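Long-range contacts in putative D-glycero-D-manno-heptose 7-phosphate kinase (Campylobacter jejuni subsp. jejuni, PDB 4N3O), which phosphorylates D-glycero-alpha-D-manno-heptose 7-phosphate at C-1 with ATP, a step on the way to GDP-heptose and the capsule polysaccharide: residues G21-L26 / E231-I236; D29-Y34 / F174-N179; N192-E197 / A250-L255. One frame throughout, in Å; residues are numbered along the deposited sequence.

Contact 1 (G21-L26 / E231-I236)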
ATOM      1  N   GLY A  21      14.545 -12.139 -23.376  1.00105.50           N
ATOM      2  CA  GLY A  21      15.523 -11.554 -24.303  1.00112.61           C
ATOM      3  C   GLY A  21      15.769 -12.367 -25.564  1.00122.74           C
ATOM      4  O   GLY A  21      15.886 -13.591 -25.510  1.00125.77           O
ATOM      5  N   THR A  22      15.849 -11.668 -26.696  1.00133.74           N
ATOM      6  CA  THR A  22      16.110 -12.273 -28.009  1.00145.81           C
ATOM      7  C   THR A  22      17.145 -11.421 -28.743  1.00149.63           C
ATOM      8  O   THR A  22      16.866 -10.281 -29.116  1.00142.54           O
ATOM      9  CB  THR A  22      14.832 -12.361 -28.863  1.00151.53           C
ATOM     10  OG1 THR A  22      14.280 -11.051 -29.046  1.00154.76           O
ATOM     11  CG2 THR A  22      13.799 -13.255 -28.195  1.00152.19           C
ATOM     12  N   ASP A  23      18.329 -11.985 -28.967  1.00159.88           N
ATOM     13  CA  ASP A  23      19.424 -11.240 -29.594  1.00160.53           C
ATOM     14  C   ASP A  23      19.991 -11.885 -30.861  1.00158.53           C
ATOM     15  O   ASP A  23      20.545 -12.981 -30.794  1.00157.03           O
ATOM     16  CB  ASP A  23      20.552 -11.041 -28.568  1.00167.47           C
ATOM     17  CG  ASP A  23      20.970 -12.340 -27.881  1.00172.64           C
ATOM     18  OD1 ASP A  23      20.373 -13.403 -28.165  1.00175.23           O
ATOM     19  OD2 ASP A  23      21.895 -12.288 -27.042  1.00174.37           O
ATOM     20  N   ILE A  24      19.861 -11.237 -32.022  1.00158.60           N
ATOM     21  CA  ILE A  24      19.175  -9.943 -32.214  1.00152.43           C
ATOM     22  C   ILE A  24      18.451  -9.987 -33.557  1.00154.69           C
ATOM     23  O   ILE A  24      17.279  -9.613 -33.655  1.00156.09           O
ATOM     24  CB  ILE A  24      20.150  -8.739 -32.230  1.00148.01           C
ATOM     25  CG1 ILE A  24      20.816  -8.559 -30.862  1.00143.65           C
ATOM     26  CG2 ILE A  24      19.420  -7.456 -32.621  1.00142.06           C
ATOM     27  CD1 ILE A  24      21.768  -7.385 -30.777  1.00141.63           C
ATOM     28  N   ASN A  25      19.159 -10.455 -34.585  1.00153.49           N
ATOM     29  CA  ASN A  25      18.612 -10.565 -35.937  1.00154.15           C
ATOM     30  C   ASN A  25      17.687 -11.779 -36.118  1.00153.34           C
ATOM     31  O   ASN A  25      17.449 -12.217 -37.248  1.00158.73           O
ATOM     32  CB  ASN A  25      19.751 -10.617 -36.969  1.00156.60           C
ATOM     33  CG  ASN A  25      20.656  -9.392 -36.919  1.00156.10           C
ATOM     34  OD1 ASN A  25      21.684  -9.342 -37.595  1.00152.48           O
ATOM     35  ND2 ASN A  25      20.282  -8.401 -36.112  1.00154.44           N
ATOM     36  N   LEU A  26      17.183 -12.325 -35.006  1.00146.13           N
ATOM     37  CA  LEU A  26      16.242 -13.452 -35.039  1.00141.53           C
ATOM     38  C   LEU A  26      14.942 -13.020 -35.709  1.00138.12           C
ATOM     39  O   LEU A  26      14.202 -13.842 -36.255  1.00132.51           O
ATOM     40  CB  LEU A  26      15.946 -13.950 -33.620  1.00138.10           C
ATOM     41  CG  LEU A  26      17.072 -14.690 -32.895  1.00138.95           C
ATOM     42  CD1 LEU A  26      16.741 -14.871 -31.420  1.00135.48           C
ATOM     43  CD2 LEU A  26      17.340 -16.032 -33.565  1.00141.67           C
ATOM     44  N   GLU A 231      15.889 -22.457 -30.134  1.00136.50           N
ATOM     45  CA  GLU A 231      14.591 -22.332 -30.807  1.00143.37           C
ATOM     46  C   GLU A 231      13.498 -21.851 -29.841  1.00144.90           C
ATOM     47  O   GLU A 231      12.630 -21.066 -30.231  1.00146.50           O
ATOM     48  CB  GLU A 231      14.212 -23.672 -31.464  1.00152.50           C
ATOM     49  CG  GLU A 231      12.831 -23.731 -32.115  1.00151.97           C
ATOM     50  CD  GLU A 231      11.686 -23.865 -31.118  1.00146.39           C
ATOM     51  OE1 GLU A 231      11.918 -24.308 -29.971  1.00144.02           O
ATOM     52  OE2 GLU A 231      10.539 -23.546 -31.491  1.00144.24           O
ATOM     53  N   ALA A 232      13.539 -22.319 -28.592  1.00142.41           N
ATOM     54  CA  ALA A 232      12.558 -21.907 -27.577  1.00137.54           C
ATOM     55  C   ALA A 232      12.624 -20.394 -27.329  1.00136.27           C
ATOM     56  O   ALA A 232      11.663 -19.785 -26.853  1.00133.91           O
ATOM     57  CB  ALA A 232      12.785 -22.668 -26.281  1.00136.73           C
HETATM   58  N   MSE A 233      13.775 -19.807 -27.649  1.00135.36           N
HETATM   59  CA  MSE A 233      13.991 -18.365 -27.524  1.00131.69           C
HETATM   60  C   MSE A 233      13.169 -17.624 -28.560  1.00128.45           C
HETATM   61  O   MSE A 233      12.864 -16.446 -28.389  1.00127.49           O
HETATM   62  CB  MSE A 233      15.498 -18.131 -27.718  1.00134.82           C
HETATM   63  CG  MSE A 233      15.926 -16.666 -27.804  1.00134.31           C
HETATM   64 SE   MSE A 233      17.842 -16.564 -28.261  0.63130.43          SE
HETATM   65  CE  MSE A 233      18.495 -15.878 -26.534  1.00123.74           C
ATOM     66  N   HIS A 234      12.797 -18.314 -29.637  1.00131.61           N
ATOM     67  CA  HIS A 234      12.013 -17.717 -30.729  1.00131.34           C
ATOM     68  C   HIS A 234      10.527 -17.537 -30.346  1.00124.07           C
ATOM     69  O   HIS A 234       9.796 -16.786 -31.002  1.00115.70           O
ATOM     70  CB  HIS A 234      12.139 -18.594 -31.986  1.00136.73           C
ATOM     71  CG  HIS A 234      11.761 -17.901 -33.259  1.00138.49           C
ATOM     72  ND1 HIS A 234      12.694 -17.310 -34.085  1.00140.38           N
ATOM     73  CD2 HIS A 234      10.560 -17.717 -33.856  1.00138.80           C
ATOM     74  CE1 HIS A 234      12.084 -16.787 -35.133  1.00140.62           C
ATOM     75  NE2 HIS A 234      10.788 -17.019 -35.018  1.00141.89           N
ATOM     76  N   ALA A 235      10.093 -18.224 -29.286  1.00118.47           N
ATOM     77  CA  ALA A 235       8.708 -18.136 -28.802  1.00111.30           C
ATOM     78  C   ALA A 235       8.516 -16.975 -27.808  1.00107.57           C
ATOM     79  O   ALA A 235       7.425 -16.780 -27.270  1.00 99.87           O
ATOM     80  CB  ALA A 235       8.287 -19.452 -28.163  1.00106.83           C
ATOM     81  N   ILE A 236       9.578 -16.208 -27.575  1.00106.11           N
ATOM     82  CA  ILE A 236       9.526 -15.068 -26.666  1.00103.26           C
ATOM     83  C   ILE A 236       8.625 -13.950 -27.198  1.00100.12           C
ATOM     84  O   ILE A 236       7.786 -13.441 -26.459  1.00 93.57           O
ATOM     85  CB  ILE A 236      10.944 -14.544 -26.348  1.00105.38           C
ATOM     86  CG1 ILE A 236      11.674 -15.567 -25.464  1.00105.85           C
ATOM     87  CG2 ILE A 236      10.880 -13.202 -25.634  1.00106.45           C
ATOM     88  CD1 ILE A 236      13.073 -15.163 -25.050  1.00108.84           C
TER
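Met233, present as selenomethionine, lays its long side chain against the end of strand 6-21 and the loop after it in this GHMP kinase, where Gly21, Thr22 and Asp23 probably bind the substrate. The contact illustrates how a distant part of the chain can pack against a ligand loop, apolar groups meeting one another and the loop's oxygens, with residues 231-236 forming the turns that lead into helix 236-248. The Met233 side chain runs out straight, CG anti to the backbone N (chi1 173°), and bends only at its last torsion (chi3 -111°). That bend carries CE to Asp23 OD1 at 3.5 Å and to Gly21 O at 3.6 Å, so the methyl group lies close to two oxygens of the facing segment. The selenium atom meets Leu26 CD1 at 3.7 Å, the leucine crossing the methionine chain at about a right angle. Even the backbone of Met233 takes part, its O lying 3.3 Å from Thr22 CG2.

His234 makes a looser approach, its CE1 standing 3.8 Å from Leu26 O, obliquely to the ring. The residue is tied to the same loop a little further on, where its carbonyl oxygen accepts a hydrogen bond from Tyr27 OH and its ring meets that of Tyr27.

Ile236, the first residue of the helix, fits against the apolar branch of Thr22. The threonine divides its labour: OG1 bonds to Tyr31 O, while the methyl is directed across the contact, the two side chains running past each other head to tail. Ile236 CB thus touches Thr22 CG2 at 3.6 Å, and the far end of the isoleucine, CD1, comes to 3.3 Å from Gly21 O.

Contact 2 (D29-Y34 / F174-N179); sequences DKYTGY and FMEFYN
Phe177 is gripped through both backbone polar atoms, by two successive residues of the facing strand: Thr32 N donates to Phe177 O at 2.6 Å, approaching from above the carbonyl plane, and Phe177 N donates to Gly33 O at 2.9 Å in a nearly straight bond (166°). A third bond, from Asn179 N to Lys30 O, is modelled as so short that its exact length is doubtful. Because Tyr31 pairs with Tyr178 but Gly33 with Phe177, Thr32 is an extra residue: a beta bulge. The chain recovers at Gly33, whose phi of 156° is a conformation readily taken by glycine alone. Asp29 and Glu176 form salt bridges with Lys237 and Lys244 of helix 236-248.

Around this backbone the aromatic residues pack. Tyr31 turns its edge to the face of Tyr178 in a T-shaped stack, centroids 5.6 Å apart and planes at 75°, while Glu176 CG lies at the Tyr31 edge, 3.8 Å from CE1. The buried Tyr31 OH has no polar partner in the model. Tyr34 and Phe174 instead lie almost parallel but slid apart, Phe174 CZ reaching Tyr34 CD2 at 3.9 Å. Phe177, on the opposite face from Tyr31, has its CB 3.5 Å from Thr32 CB, the threonine pointing toward the partner strand; the phenylalanine also touches Gln162 of helix 162-169. At the end of the pair, Lys30 CD runs beside Asn179 OD1 at 3.5 Å. The whole is a bulged antiparallel pair within the large mixed sheet of the GHMP kinase fold, helix 236-248 covering Tyr31 and Phe174.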
ATOM      1  N   ASP A  29      12.465  -7.356 -37.452  1.00130.16           N
ATOM      2  CA  ASP A  29      12.101  -6.113 -36.769  1.00123.92           C
ATOM      3  C   ASP A  29      13.277  -5.595 -35.957  1.00118.57           C
ATOM      4  O   ASP A  29      13.415  -4.390 -35.756  1.00107.10           O
ATOM      5  CB  ASP A  29      10.953  -6.354 -35.776  1.00120.99           C
ATOM      6  CG  ASP A  29       9.722  -6.954 -36.419  1.00122.38           C
ATOM      7  OD1 ASP A  29       9.693  -7.106 -37.661  1.00133.77           O
ATOM      8  OD2 ASP A  29       8.779  -7.276 -35.670  1.00108.56           O
ATOM      9  N   LYS A  30      14.112  -6.532 -35.499  1.00121.01           N
ATOM     10  CA  LYS A  30      15.266  -6.262 -34.625  1.00126.48           C
ATOM     11  C   LYS A  30      14.776  -6.234 -33.160  1.00121.34           C
ATOM     12  O   LYS A  30      15.329  -5.543 -32.302  1.00111.60           O
ATOM     13  CB  LYS A  30      16.010  -4.978 -35.018  1.00130.46           C
ATOM     14  CG  LYS A  30      16.505  -4.981 -36.460  1.00135.03           C
ATOM     15  CD  LYS A  30      17.214  -3.689 -36.819  1.00136.91           C
ATOM     16  CE  LYS A  30      17.666  -3.694 -38.269  1.00141.13           C
ATOM     17  NZ  LYS A  30      18.360  -2.428 -38.626  1.00143.41           N
ATOM     18  N   TYR A  31      13.735  -7.027 -32.907  1.00115.32           N
ATOM     19  CA  TYR A  31      13.107  -7.156 -31.599  1.00109.10           C
ATOM     20  C   TYR A  31      14.095  -7.794 -30.619  1.00108.91           C
ATOM     21  O   TYR A  31      14.430  -8.972 -30.740  1.00111.22           O
ATOM     22  CB  TYR A  31      11.845  -8.014 -31.764  1.00106.38           C
ATOM     23  CG  TYR A  31      10.937  -8.149 -30.560  1.00101.52           C
ATOM     24  CD1 TYR A  31       9.990  -7.168 -30.259  1.00 97.94           C
ATOM     25  CD2 TYR A  31      10.972  -9.290 -29.763  1.00101.36           C
ATOM     26  CE1 TYR A  31       9.140  -7.299 -29.173  1.00 89.03           C
ATOM     27  CE2 TYR A  31      10.124  -9.431 -28.675  1.00 97.29           C
ATOM     28  CZ  TYR A  31       9.211  -8.436 -28.384  1.00 91.77           C
ATOM     29  OH  TYR A  31       8.363  -8.590 -27.305  1.00 88.52           O
ATOM     30  N   THR A  32      14.575  -6.996 -29.666  1.00107.27           N
ATOM     31  CA  THR A  32      15.535  -7.461 -28.658  1.00108.10           C
ATOM     32  C   THR A  32      14.856  -8.278 -27.550  1.00101.71           C
ATOM     33  O   THR A  32      15.449  -9.202 -26.989  1.00100.57           O
ATOM     34  CB  THR A  32      16.262  -6.274 -27.996  1.00110.92           C
ATOM     35  OG1 THR A  32      16.797  -5.410 -29.005  1.00115.97           O
ATOM     36  CG2 THR A  32      17.376  -6.759 -27.065  1.00113.13           C
ATOM     37  N   GLY A  33      13.618  -7.919 -27.225  1.00 90.01           N
ATOM     38  CA  GLY A  33      12.870  -8.625 -26.191  1.00 81.64           C
ATOM     39  C   GLY A  33      11.803  -7.748 -25.584  1.00 72.54           C
ATOM     40  O   GLY A  33      11.393  -6.747 -26.178  1.00 68.35           O
ATOM     41  N   TYR A  34      11.361  -8.113 -24.387  1.00 69.75           N
ATOM     42  CA  TYR A  34      10.322  -7.351 -23.708  1.00 63.30           C
ATOM     43  C   TYR A  34      10.468  -7.433 -22.218  1.00 59.70           C
ATOM     44  O   TYR A  34      11.169  -8.285 -21.689  1.00 59.88           O
ATOM     45  CB  TYR A  34       8.932  -7.902 -24.042  1.00 64.62           C
ATOM     46  CG  TYR A  34       8.606  -9.190 -23.309  1.00 64.61           C
ATOM     47  CD1 TYR A  34       8.930 -10.425 -23.852  1.00 67.11           C
ATOM     48  CD2 TYR A  34       7.977  -9.168 -22.059  1.00 63.74           C
ATOM     49  CE1 TYR A  34       8.634 -11.606 -23.185  1.00 69.22           C
ATOM     50  CE2 TYR A  34       7.688 -10.349 -21.376  1.00 64.80           C
ATOM     51  CZ  TYR A  34       8.017 -11.566 -21.948  1.00 68.21           C
ATOM     52  OH  TYR A  34       7.737 -12.747 -21.296  1.00 69.70           O
ATOM     53  N   PHE A 174       4.405  -2.138 -20.419  1.00 50.44           N
ATOM     54  CA  PHE A 174       4.907  -3.215 -21.231  1.00 54.14           C
ATOM     55  C   PHE A 174       5.909  -2.576 -22.161  1.00 54.84           C
ATOM     56  O   PHE A 174       5.549  -1.701 -22.941  1.00 58.34           O
ATOM     57  CB  PHE A 174       3.793  -3.863 -22.032  1.00 56.03           C
ATOM     58  CG  PHE A 174       4.201  -5.150 -22.672  1.00 56.96           C
ATOM     59  CD1 PHE A 174       4.891  -5.158 -23.871  1.00 60.44           C
ATOM     60  CD2 PHE A 174       3.894  -6.357 -22.072  1.00 56.55           C
ATOM     61  CE1 PHE A 174       5.261  -6.352 -24.466  1.00 60.47           C
ATOM     62  CE2 PHE A 174       4.264  -7.548 -22.656  1.00 56.55           C
ATOM     63  CZ  PHE A 174       4.951  -7.544 -23.854  1.00 59.20           C
HETATM   64  N   MSE A 175       7.157  -3.007 -22.079  1.00 54.69           N
HETATM   65  CA  MSE A 175       8.203  -2.408 -22.886  1.00 58.29           C
HETATM   66  C   MSE A 175       8.788  -3.375 -23.867  1.00 63.60           C
HETATM   67  O   MSE A 175       9.161  -4.499 -23.513  1.00 63.01           O
HETATM   68  CB  MSE A 175       9.230  -1.856 -21.921  1.00 56.68           C
HETATM   69  CG  MSE A 175       8.449  -1.155 -20.803  1.00 58.52           C
HETATM   70 SE   MSE A 175       9.704  -0.060 -19.809  0.75 56.25          SE
HETATM   71  CE  MSE A 175       8.584   0.822 -18.477  1.00 53.63           C
ATOM     72  N   GLU A 176       8.847  -2.933 -25.123  1.00 67.30           N
ATOM     73  CA  GLU A 176       9.398  -3.726 -26.216  1.00 72.55           C
ATOM     74  C   GLU A 176      10.694  -3.099 -26.675  1.00 71.22           C
ATOM     75  O   GLU A 176      10.807  -1.877 -26.785  1.00 68.43           O
ATOM     76  CB  GLU A 176       8.378  -3.861 -27.343  1.00 75.14           C
ATOM     77  CG  GLU A 176       7.282  -4.850 -26.969  1.00 79.15           C
ATOM     78  CD  GLU A 176       6.037  -4.727 -27.816  1.00 85.46           C
ATOM     79  OE1 GLU A 176       5.639  -5.740 -28.447  1.00 85.17           O
ATOM     80  OE2 GLU A 176       5.466  -3.611 -27.854  1.00 86.67           O
ATOM     81  N   PHE A 177      11.682  -3.950 -26.907  1.00 74.11           N
ATOM     82  CA  PHE A 177      13.002  -3.487 -27.302  1.00 79.79           C
ATOM     83  C   PHE A 177      13.333  -3.812 -28.757  1.00 83.82           C
ATOM     84  O   PHE A 177      13.107  -4.933 -29.232  1.00 83.07           O
ATOM     85  CB  PHE A 177      14.052  -4.082 -26.370  1.00 79.91           C
ATOM     86  CG  PHE A 177      13.777  -3.822 -24.924  1.00 78.54           C
ATOM     87  CD1 PHE A 177      13.822  -2.526 -24.423  1.00 77.34           C
ATOM     88  CD2 PHE A 177      13.474  -4.866 -24.060  1.00 77.43           C
ATOM     89  CE1 PHE A 177      13.562  -2.271 -23.089  1.00 75.28           C
ATOM     90  CE2 PHE A 177      13.217  -4.620 -22.724  1.00 76.54           C
ATOM     91  CZ  PHE A 177      13.259  -3.319 -22.238  1.00 73.99           C
ATOM     92  N   TYR A 178      13.860  -2.812 -29.458  1.00 87.32           N
ATOM     93  CA  TYR A 178      14.240  -2.963 -30.850  1.00 95.17           C
ATOM     94  C   TYR A 178      15.697  -2.557 -31.084  1.00101.01           C
ATOM     95  O   TYR A 178      16.106  -1.426 -30.796  1.00 98.28           O
ATOM     96  CB  TYR A 178      13.305  -2.159 -31.752  1.00 94.22           C
ATOM     97  CG  TYR A 178      11.896  -2.692 -31.771  1.00 93.49           C
ATOM     98  CD1 TYR A 178      11.522  -3.683 -32.672  1.00 96.79           C
ATOM     99  CD2 TYR A 178      10.935  -2.213 -30.882  1.00 92.57           C
ATOM    100  CE1 TYR A 178      10.230  -4.182 -32.692  1.00 98.41           C
ATOM    101  CE2 TYR A 178       9.637  -2.704 -30.894  1.00 90.32           C
ATOM    102  CZ  TYR A 178       9.291  -3.688 -31.799  1.00 94.06           C
ATOM    103  OH  TYR A 178       8.015  -4.184 -31.822  1.00 95.13           O
ATOM    104  N   ASN A 179      16.471  -3.514 -31.584  1.00108.70           N
ATOM    105  CA  ASN A 179      17.879  -3.321 -31.918  1.00116.61           C
ATOM    106  C   ASN A 179      18.683  -2.751 -30.741  1.00115.22           C
ATOM    107  O   ASN A 179      19.602  -1.954 -30.931  1.00105.36           O
ATOM    108  CB  ASN A 179      17.985  -2.426 -33.164  1.00122.29           C
ATOM    109  CG  ASN A 179      19.285  -2.622 -33.938  1.00131.36           C
ATOM    110  OD1 ASN A 179      19.532  -1.919 -34.916  1.00136.33           O
ATOM    111  ND2 ASN A 179      20.110  -3.587 -33.526  1.00134.30           N
TER

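Contact 3 (N192-E197 / A250-L255); sequences NWIASE and ADFGTL
Trp193 and Ile194 close on Ala250 together, a small residue clasped by two large ones. The six-membered end of the indole delivers CZ2 to Ala250 CB at 3.6 Å, meeting it obliquely, with CH2 equally close to Ala250 O. Ile194 then brings the tip of its longer branch to the alanine backbone, CD1 lying 3.5 Å from Ala250 CA. The same methyl covers the rim of one face of Trp193, so tryptophan, isoleucine and alanine form one packed cluster, and Ile194 CD1 also lies 4.1 Å from Phe252 CD2.

What Ile194 packs on is the junction of two helices. Helix 236-248 ends in a Schellman motif at Ala250, with positive phi, and helix 252-262 starts at once, N-capped by Asp251, whose OD1 accepts from Thr254 N at 3.2 Å while OD2 accepts from the Thr254 hydroxyl. The cap faces away from helix 192-200, whereas Phe252, in the first turn, is turned toward it.

One turn beyond Trp193, Glu197 meets that phenyl ring. With CG anti to the backbone N (chi1 180°) and the chain bent at the next bond (chi2 65°), CG stands over the ring centre in a CH-pi contact, 3.5 Å from the Phe252 centroid and 13° off the normal. The carboxylate, nearly perpendicular to the ring, forms a salt bridge through OE2 with Arg201; through OE1 it makes a salt bridge with Arg8 and accepts a hydrogen bond from Trp340, both of the second subunit.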
ATOM      1  N   ASN A 192      -8.828  -2.095 -12.844  1.00 43.26           N
ATOM      2  CA  ASN A 192      -8.429  -2.155 -11.453  1.00 47.49           C
ATOM      3  C   ASN A 192      -8.524  -3.528 -10.813  1.00 47.93           C
ATOM      4  O   ASN A 192      -7.679  -3.873  -9.992  1.00 47.39           O
ATOM      5  CB  ASN A 192      -9.244  -1.159 -10.616  1.00 49.98           C
ATOM      6  CG  ASN A 192      -8.939   0.281 -10.969  1.00 50.97           C
ATOM      7  OD1 ASN A 192      -8.133   0.562 -11.859  1.00 61.17           O
ATOM      8  ND2 ASN A 192      -9.591   1.197 -10.292  1.00 57.58           N
ATOM      9  N   TRP A 193      -9.533  -4.316 -11.181  1.00 44.06           N
ATOM     10  CA  TRP A 193      -9.674  -5.616 -10.557  1.00 39.17           C
ATOM     11  C   TRP A 193      -8.575  -6.557 -10.977  1.00 40.07           C
ATOM     12  O   TRP A 193      -8.269  -7.503 -10.248  1.00 39.37           O
ATOM     13  CB  TRP A 193     -11.054  -6.223 -10.800  1.00 41.98           C
ATOM     14  CG  TRP A 193     -11.342  -6.660 -12.195  1.00 41.43           C
ATOM     15  CD1 TRP A 193     -11.960  -5.936 -13.176  1.00 40.91           C
ATOM     16  CD2 TRP A 193     -11.054  -7.937 -12.751  1.00 38.87           C
ATOM     17  NE1 TRP A 193     -12.060  -6.695 -14.325  1.00 41.25           N
ATOM     18  CE2 TRP A 193     -11.518  -7.930 -14.081  1.00 43.83           C
ATOM     19  CE3 TRP A 193     -10.445  -9.086 -12.256  1.00 39.44           C
ATOM     20  CZ2 TRP A 193     -11.390  -9.044 -14.925  1.00 47.53           C
ATOM     21  CZ3 TRP A 193     -10.295 -10.187 -13.097  1.00 43.07           C
ATOM     22  CH2 TRP A 193     -10.772 -10.163 -14.415  1.00 44.12           C
ATOM     23  N   ILE A 194      -7.968  -6.317 -12.146  1.00 39.83           N
ATOM     24  CA  ILE A 194      -6.862  -7.169 -12.573  1.00 37.59           C
ATOM     25  C   ILE A 194      -5.759  -7.035 -11.542  1.00 34.95           C
ATOM     26  O   ILE A 194      -5.268  -8.032 -11.031  1.00 35.33           O
ATOM     27  CB  ILE A 194      -6.316  -6.782 -13.959  1.00 41.20           C
ATOM     28  CG1 ILE A 194      -7.307  -7.164 -15.050  1.00 45.02           C
ATOM     29  CG2 ILE A 194      -4.998  -7.515 -14.253  1.00 38.99           C
ATOM     30  CD1 ILE A 194      -7.387  -8.666 -15.294  1.00 46.81           C
ATOM     31  N   ALA A 195      -5.419  -5.785 -11.209  1.00 31.69           N
ATOM     32  CA  ALA A 195      -4.387  -5.482 -10.228  1.00 30.94           C
ATOM     33  C   ALA A 195      -4.725  -6.067  -8.878  1.00 32.11           C
ATOM     34  O   ALA A 195      -3.869  -6.652  -8.217  1.00 30.46           O
ATOM     35  CB  ALA A 195      -4.227  -3.977 -10.091  1.00 31.63           C
ATOM     36  N   SER A 196      -5.990  -5.905  -8.470  1.00 32.26           N
ATOM     37  CA  SER A 196      -6.448  -6.421  -7.192  1.00 31.19           C
ATOM     38  C   SER A 196      -6.326  -7.914  -7.130  1.00 31.07           C
ATOM     39  O   SER A 196      -5.973  -8.467  -6.082  1.00 30.43           O
ATOM     40  CB  SER A 196      -7.901  -6.031  -6.944  1.00 33.60           C
ATOM     41  OG  SER A 196      -8.027  -4.628  -6.861  1.00 34.60           O
ATOM     42  N   GLU A 197      -6.611  -8.572  -8.253  1.00 31.77           N
ATOM     43  CA  GLU A 197      -6.557 -10.030  -8.320  1.00 32.14           C
ATOM     44  C   GLU A 197      -5.100 -10.460  -8.267  1.00 34.83           C
ATOM     45  O   GLU A 197      -4.755 -11.422  -7.578  1.00 32.59           O
ATOM     46  CB  GLU A 197      -7.238 -10.556  -9.584  1.00 32.89           C
ATOM     47  CG  GLU A 197      -7.199 -12.069  -9.703  1.00 34.95           C
ATOM     48  CD  GLU A 197      -8.002 -12.773  -8.617  1.00 36.07           C
ATOM     49  OE1 GLU A 197      -8.876 -12.131  -7.994  1.00 36.13           O
ATOM     50  OE2 GLU A 197      -7.783 -13.977  -8.400  1.00 37.31           O
ATOM     51  N   ALA A 250      -8.304  -9.076 -19.947  1.00 60.48           N
ATOM     52  CA  ALA A 250      -8.591  -9.364 -18.546  1.00 58.32           C
ATOM     53  C   ALA A 250      -8.756 -10.888 -18.375  1.00 60.49           C
ATOM     54  O   ALA A 250      -9.565 -11.368 -17.580  1.00 62.19           O
ATOM     55  CB  ALA A 250      -9.840  -8.622 -18.093  1.00 59.37           C
ATOM     56  N   ASP A 251      -7.974 -11.642 -19.133  1.00 59.79           N
ATOM     57  CA  ASP A 251      -8.056 -13.090 -19.099  1.00 62.38           C
ATOM     58  C   ASP A 251      -7.067 -13.608 -18.061  1.00 64.41           C
ATOM     59  O   ASP A 251      -5.927 -13.989 -18.371  1.00 63.89           O
ATOM     60  CB  ASP A 251      -7.768 -13.654 -20.489  1.00 61.84           C
ATOM     61  CG  ASP A 251      -7.794 -15.140 -20.512  1.00 64.83           C
ATOM     62  OD1 ASP A 251      -8.054 -15.741 -19.440  1.00 62.46           O
ATOM     63  OD2 ASP A 251      -7.555 -15.707 -21.596  1.00 68.63           O
ATOM     64  N   PHE A 252      -7.530 -13.660 -16.822  1.00 63.38           N
ATOM     65  CA  PHE A 252      -6.655 -14.037 -15.738  1.00 57.15           C
ATOM     66  C   PHE A 252      -6.199 -15.489 -15.759  1.00 60.29           C
ATOM     67  O   PHE A 252      -5.120 -15.798 -15.265  1.00 61.62           O
ATOM     68  CB  PHE A 252      -7.290 -13.696 -14.398  1.00 56.06           C
ATOM     69  CG  PHE A 252      -6.288 -13.301 -13.396  1.00 51.83           C
ATOM     70  CD1 PHE A 252      -5.605 -14.252 -12.669  1.00 53.03           C
ATOM     71  CD2 PHE A 252      -5.957 -11.969 -13.253  1.00 50.02           C
ATOM     72  CE1 PHE A 252      -4.623 -13.870 -11.779  1.00 57.09           C
ATOM     73  CE2 PHE A 252      -4.990 -11.579 -12.370  1.00 49.69           C
ATOM     74  CZ  PHE A 252      -4.315 -12.527 -11.633  1.00 52.56           C
ATOM     75  N   GLY A 253      -7.009 -16.378 -16.335  1.00 68.44           N
ATOM     76  CA  GLY A 253      -6.632 -17.799 -16.457  1.00 66.95           C
ATOM     77  C   GLY A 253      -5.413 -17.975 -17.364  1.00 65.80           C
ATOM     78  O   GLY A 253      -4.505 -18.755 -17.062  1.00 73.25           O
ATOM     79  N   THR A 254      -5.395 -17.242 -18.472  1.00 59.60           N
ATOM     80  CA  THR A 254      -4.286 -17.286 -19.415  1.00 61.21           C
ATOM     81  C   THR A 254      -3.089 -16.457 -18.926  1.00 58.57           C
ATOM     82  O   THR A 254      -1.942 -16.776 -19.226  1.00 54.19           O
ATOM     83  CB  THR A 254      -4.713 -16.741 -20.784  1.00 61.25           C
ATOM     84  OG1 THR A 254      -5.797 -17.523 -21.284  1.00 65.88           O
ATOM     85  CG2 THR A 254      -3.568 -16.798 -21.763  1.00 62.06           C
ATOM     86  N   LEU A 255      -3.363 -15.384 -18.196  1.00 53.41           N
ATOM     87  CA  LEU A 255      -2.296 -14.547 -17.680  1.00 53.09           C
ATOM     88  C   LEU A 255      -1.458 -15.336 -16.678  1.00 55.97           C
ATOM     89  O   LEU A 255      -0.228 -15.359 -16.758  1.00 53.73           O
ATOM     90  CB  LEU A 255      -2.873 -13.321 -17.008  1.00 53.34           C
ATOM     91  CG  LEU A 255      -1.834 -12.421 -16.357  1.00 56.11           C
ATOM     92  CD1 LEU A 255      -0.997 -11.744 -17.425  1.00 53.80           C
ATOM     93  CD2 LEU A 255      -2.519 -11.401 -15.461  1.00 55.95           C
TER

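How the contacts relate
Contacts 1 and 2 are neighbours, their centres 10 Å apart, and they touch: Thr22 N lies 2.5 Å from Thr32 O, a probable hydrogen bond, and Ile236 CG2 packs on Tyr34 CE1 at 3.7 Å. Together they put the probable substrate-binding loop beside the sheet that also carries Arg14, the probable transition-state stabiliser, whose side chain is about 7 Å from that of Met175. Contact 3 is remote, its centre about 27 Å from that of contact 1 and about 24 Å from that of contact 2, and belongs to the subunit interface. Helix 236-248 connects the regions, starting at Ile236 in contact 1, covering contact 2 and ending just before Ala250 in contact 3.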